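Local coordinates for transcription termination factor FttA (PDB 3AF6), which probably terminates archaeal transcription by cleaving nascent RNA at the RNA polymerase exit channel, acting as a zinc-dependent endonuclease and 5'-3' exonuclease, at residues 402-405 / 406-409; 435-438 / 439-442. All blocks are in the same frame, centred on the assembly; numbering follows the deposited sequence.

Two helix starts in the beta-CASP region are each held by local contacts and also touch each other. Following the chain, interaction 1 turns the loop after strand 388-392 of a mixed sheet into helix 405-420. The chain then runs through strand 425-429 of the parallel sheet, and interaction 2 forms the opening turns of helix 435-447. The two are in series, neither nesting nor crossing, and each closes no loop longer than a few residues of helix. In space they join helices 405-420 and 435-447: Glu409 CG packs on Val442 CG1 at 3.5 Å, while Arg405 NH1 approaches Glu438 OE2 at 3.7 Å, a long, weak pairing rather than a salt bridge.

Interaction 1. Residues 402-405 / 406-409; sequences QMPR and EEAE
Met403 meets Glu407 and Ala408 because its CG is turned opposite the backbone N (chi1 178°) and the extended chain then bends only at its last torsion. Glu407 has the same first torsion (chi1 -171°), which sends its straight chain back past the start of the helix, where it crosses Met403 at roughly a right angle. Its OE2 lies 3.7 Å from Met403 CG, whereas OE1 approaches the ring of Pro404, 3.8 Å from CD, with the two side chains running alongside each other in the same direction. The thioether goes to Ala408: Met403 SD is 3.8 Å from Ala408 CB. Since Pro404 is the N-cap, this apolar pair joins N' to N4, the arrangement known as a hydrophobic staple. Next to the staple, the carbonyl O of Pro404 accepts two backbone donors, Ala408 N at 3.0 Å with an N-H...O angle of 158° and Glu407 N at 2.9 Å in a weak, strongly bent bond. Glu409 N continues the pattern one residue on, bonding Arg405 O at 3.0 Å. Arg374 pairs with the carboxylate of Glu409 and Arg411 with that of Glu407, the latter one turn further along the same helix, while Ala408 rests on Ile588. A proline N-cap has neither a side-chain acceptor nor an N-H to complete a capping box, so what is seen at this helix start is the staple together with the backbone bonds. The acidic groups of Glu406 and Glu407 in the first turn would also be expected to interact favourably with the positive end of the helix dipole.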
loop_
_atom_site.group_PDB
_atom_site.type_symbol
_atom_site.label_atom_id
_atom_site.label_comp_id
_atom_site.label_asym_id
_atom_site.label_seq_id
_atom_site.Cartn_x
_atom_site.Cartn_y
_atom_site.Cartn_z
ATOM N N GLN A 402 0.979 -14.404 -19.552
ATOM C CA GLN A 402 0.456 -13.121 -19.987
ATOM C C GLN A 402 1.143 -12.727 -21.275
ATOM O O GLN A 402 2.249 -13.171 -21.576
ATOM C CB GLN A 402 0.694 -12.049 -18.927
ATOM C CG GLN A 402 -0.111 -12.273 -17.669
ATOM C CD GLN A 402 0.422 -11.513 -16.478
ATOM O OE1 GLN A 402 -0.083 -11.661 -15.363
ATOM N NE2 GLN A 402 1.444 -10.698 -16.700
ATOM N N MET A 403 0.458 -11.892 -22.035
ATOM C CA MET A 403 0.934 -11.376 -23.307
ATOM C C MET A 403 2.159 -10.480 -23.075
ATOM O O MET A 403 2.186 -9.692 -22.130
ATOM C CB MET A 403 -0.214 -10.576 -23.922
ATOM C CG MET A 403 0.042 -9.893 -25.238
ATOM S SD MET A 403 -1.435 -8.933 -25.685
ATOM C CE MET A 403 -2.433 -10.191 -26.490
ATOM N N PRO A 404 3.193 -10.596 -23.924
ATOM C CA PRO A 404 4.397 -9.767 -23.776
ATOM C C PRO A 404 4.020 -8.281 -23.701
ATOM O O PRO A 404 3.198 -7.813 -24.487
ATOM C CB PRO A 404 5.189 -10.085 -25.038
ATOM C CG PRO A 404 4.824 -11.495 -25.312
ATOM C CD PRO A 404 3.330 -11.513 -25.065
ATOM N N ARG A 405 4.633 -7.551 -22.770
ATOM C CA ARG A 405 4.354 -6.129 -22.564
ATOM C C ARG A 405 4.297 -5.281 -23.825
ATOM O O ARG A 405 3.451 -4.396 -23.946
ATOM C CB ARG A 405 5.384 -5.507 -21.610
ATOM C CG ARG A 405 5.805 -6.419 -20.449
ATOM C CD ARG A 405 6.126 -5.645 -19.155
ATOM N NE ARG A 405 5.115 -5.913 -18.131
ATOM C CZ ARG A 405 4.086 -5.116 -17.847
ATOM N NH1 ARG A 405 3.923 -3.969 -18.500
ATOM N NH2 ARG A 405 3.199 -5.487 -16.927
ATOM N N GLU A 406 5.184 -5.543 -24.773
ATOM C CA GLU A 406 5.200 -4.742 -25.982
ATOM C C GLU A 406 4.123 -5.135 -26.976
ATOM O O GLU A 406 3.627 -4.292 -27.725
ATOM C CB GLU A 406 6.575 -4.812 -26.635
ATOM C CG GLU A 406 6.903 -3.585 -27.445
ATOM C CD GLU A 406 8.351 -3.538 -27.854
ATOM O OE1 GLU A 406 8.773 -4.407 -28.650
ATOM O OE2 GLU A 406 9.063 -2.631 -27.371
ATOM N N GLU A 407 3.761 -6.413 -26.992
ATOM C CA GLU A 407 2.723 -6.879 -27.901
ATOM C C GLU A 407 1.395 -6.316 -27.402
ATOM O O GLU A 407 0.521 -5.963 -28.186
ATOM C CB GLU A 407 2.673 -8.402 -27.906
ATOM C CG GLU A 407 1.770 -8.995 -28.969
ATOM C CD GLU A 407 1.611 -10.503 -28.814
ATOM O OE1 GLU A 407 2.641 -11.217 -28.787
ATOM O OE2 GLU A 407 0.456 -10.978 -28.718
ATOM N N ALA A 408 1.258 -6.228 -26.086
ATOM C CA ALA A 408 0.045 -5.706 -25.476
ATOM C C ALA A 408 -0.034 -4.222 -25.774
ATOM O O ALA A 408 -1.066 -3.719 -26.213
ATOM C CB ALA A 408 0.077 -5.930 -23.972
ATOM N N GLU A 409 1.071 -3.531 -25.519
ATOM C CA GLU A 409 1.168 -2.097 -25.759
ATOM C C GLU A 409 0.718 -1.809 -27.182
ATOM O O GLU A 409 -0.085 -0.907 -27.429
ATOM C CB GLU A 409 2.612 -1.642 -25.580
ATOM C CG GLU A 409 2.799 -0.148 -25.629
ATOM C CD GLU A 409 4.255 0.259 -25.491
ATOM O OE1 GLU A 409 4.976 0.256 -26.521
ATOM O OE2 GLU A 409 4.678 0.574 -24.350
#

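Interaction 2. Residues 435-438 / 439-442; sequences RAQE and VMMV
Val439 N donates to Arg435 O at 2.8 Å, with an N-H...O angle of 173°, in the first of four successive i to i+4 bonds in the opening turns of a beta-CASP helix. Met441 N and Val442 N repeat the bond to Gln437 O and Glu438 O, at 3.0 Å and 3.1 Å; Met440 N to Ala436 O is more bent, with an N-H...O angle of 144°. Side chains settle beside the same carbonyls. Each valine has CG1 opposite its own backbone N (chi1 171° in Val439), which leaves CG2 next to the oxygen that its N-H bonds. Val439 CG2 thus lies 3.4 Å from Arg435 O, and Val442 CG2 is equally near Glu438 O. Met440 runs back along the helix, with SD 3.6 Å from Ala436 O, whereas the more folded Met441 brings CG to 3.3 Å from Gln437 O. Val439 touches Leu412 of helix 405-420, while Ala436 and Met440 lean on Ile462 and Thr466 of helix 462-471. Arg435 and Glu438 instead send their polar ends to loops. Arg435 NH1 bonds Phe591 O, its side chain lying about 7 Å from a bound zinc ion, near the zinc ligands His258 and His344 of the metallo-beta-lactamase part, and the Glu438 carboxylate accepts a bond from Arg374 N and a weak one from Leu375 N. Chemically, backbone bonds satisfy these C=O and N-H groups, apolar side chains pack against both helices, and N-H donors would be expected to offset part of the buried Glu438 charge, with a long, weak pairing to Arg405 besides.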
loop_
_atom_site.group_PDB
_atom_site.type_symbol
_atom_site.label_atom_id
_atom_site.label_comp_id
_atom_site.label_asym_id
_atom_site.label_seq_id
_atom_site.Cartn_x
_atom_site.Cartn_y
_atom_site.Cartn_z
ATOM N N ARG A 435 -3.075 -0.558 -12.262
ATOM C CA ARG A 435 -3.128 -0.493 -13.715
ATOM C C ARG A 435 -3.309 0.915 -14.285
ATOM O O ARG A 435 -2.717 1.248 -15.317
ATOM C CB ARG A 435 -4.246 -1.392 -14.266
ATOM C CG ARG A 435 -4.144 -2.897 -13.942
ATOM C CD ARG A 435 -2.710 -3.428 -13.961
ATOM N NE ARG A 435 -2.033 -3.208 -12.680
ATOM C CZ ARG A 435 -0.753 -2.864 -12.550
ATOM N NH1 ARG A 435 0.010 -2.692 -13.625
ATOM N NH2 ARG A 435 -0.234 -2.692 -11.343
ATOM N N ALA A 436 -4.121 1.738 -13.625
ATOM C CA ALA A 436 -4.375 3.089 -14.109
ATOM C C ALA A 436 -3.087 3.834 -14.461
ATOM O O ALA A 436 -2.895 4.236 -15.606
ATOM C CB ALA A 436 -5.173 3.881 -13.074
ATOM N N GLN A 437 -2.204 4.011 -13.482
ATOM C CA GLN A 437 -0.958 4.718 -13.715
ATOM C C GLN A 437 -0.048 4.022 -14.732
ATOM O O GLN A 437 0.678 4.687 -15.485
ATOM C CB GLN A 437 -0.199 4.909 -12.400
ATOM C CG GLN A 437 -0.787 5.966 -11.491
ATOM C CD GLN A 437 -2.039 5.494 -10.751
ATOM O OE1 GLN A 437 -2.822 6.318 -10.267
ATOM N NE2 GLN A 437 -2.225 4.166 -10.642
ATOM N N GLU A 438 -0.085 2.691 -14.754
ATOM C CA GLU A 438 0.747 1.942 -15.684
ATOM C C GLU A 438 0.311 2.191 -17.115
ATOM O O GLU A 438 1.139 2.437 -17.997
ATOM C CB GLU A 438 0.669 0.449 -15.397
ATOM C CG GLU A 438 1.579 -0.386 -16.286
ATOM C CD GLU A 438 3.051 -0.220 -15.951
ATOM O OE1 GLU A 438 3.376 0.422 -14.936
ATOM O OE2 GLU A 438 3.894 -0.751 -16.701
ATOM N N VAL A 439 -0.992 2.099 -17.350
ATOM C CA VAL A 439 -1.526 2.333 -18.681
ATOM C C VAL A 439 -1.331 3.806 -19.017
ATOM O O VAL A 439 -1.134 4.173 -20.183
ATOM C CB VAL A 439 -3.017 1.972 -18.758
ATOM C CG1 VAL A 439 -3.608 2.426 -20.089
ATOM C CG2 VAL A 439 -3.181 0.472 -18.589
ATOM N N MET A 440 -1.373 4.659 -18.000
ATOM C CA MET A 440 -1.163 6.081 -18.246
ATOM C C MET A 440 0.213 6.256 -18.862
ATOM O O MET A 440 0.337 6.843 -19.930
ATOM C CB MET A 440 -1.269 6.894 -16.952
ATOM C CG MET A 440 -2.665 7.459 -16.706
ATOM S SD MET A 440 -2.937 7.813 -14.971
ATOM C CE MET A 440 -2.204 9.471 -14.807
ATOM N N MET A 441 1.240 5.727 -18.203
ATOM C CA MET A 441 2.601 5.839 -18.709
ATOM C C MET A 441 2.676 5.362 -20.148
ATOM O O MET A 441 3.195 6.060 -21.016
ATOM C CB MET A 441 3.558 5.034 -17.843
ATOM C CG MET A 441 3.714 5.591 -16.447
ATOM S SD MET A 441 4.324 7.284 -16.449
ATOM C CE MET A 441 2.819 8.208 -16.509
ATOM N N VAL A 442 2.144 4.179 -20.412
ATOM C CA VAL A 442 2.163 3.670 -21.766
ATOM C C VAL A 442 1.636 4.710 -22.754
ATOM O O VAL A 442 2.255 4.937 -23.785
ATOM C CB VAL A 442 1.343 2.378 -21.901
ATOM C CG1 VAL A 442 1.259 1.969 -23.355
ATOM C CG2 VAL A 442 1.996 1.275 -21.100
#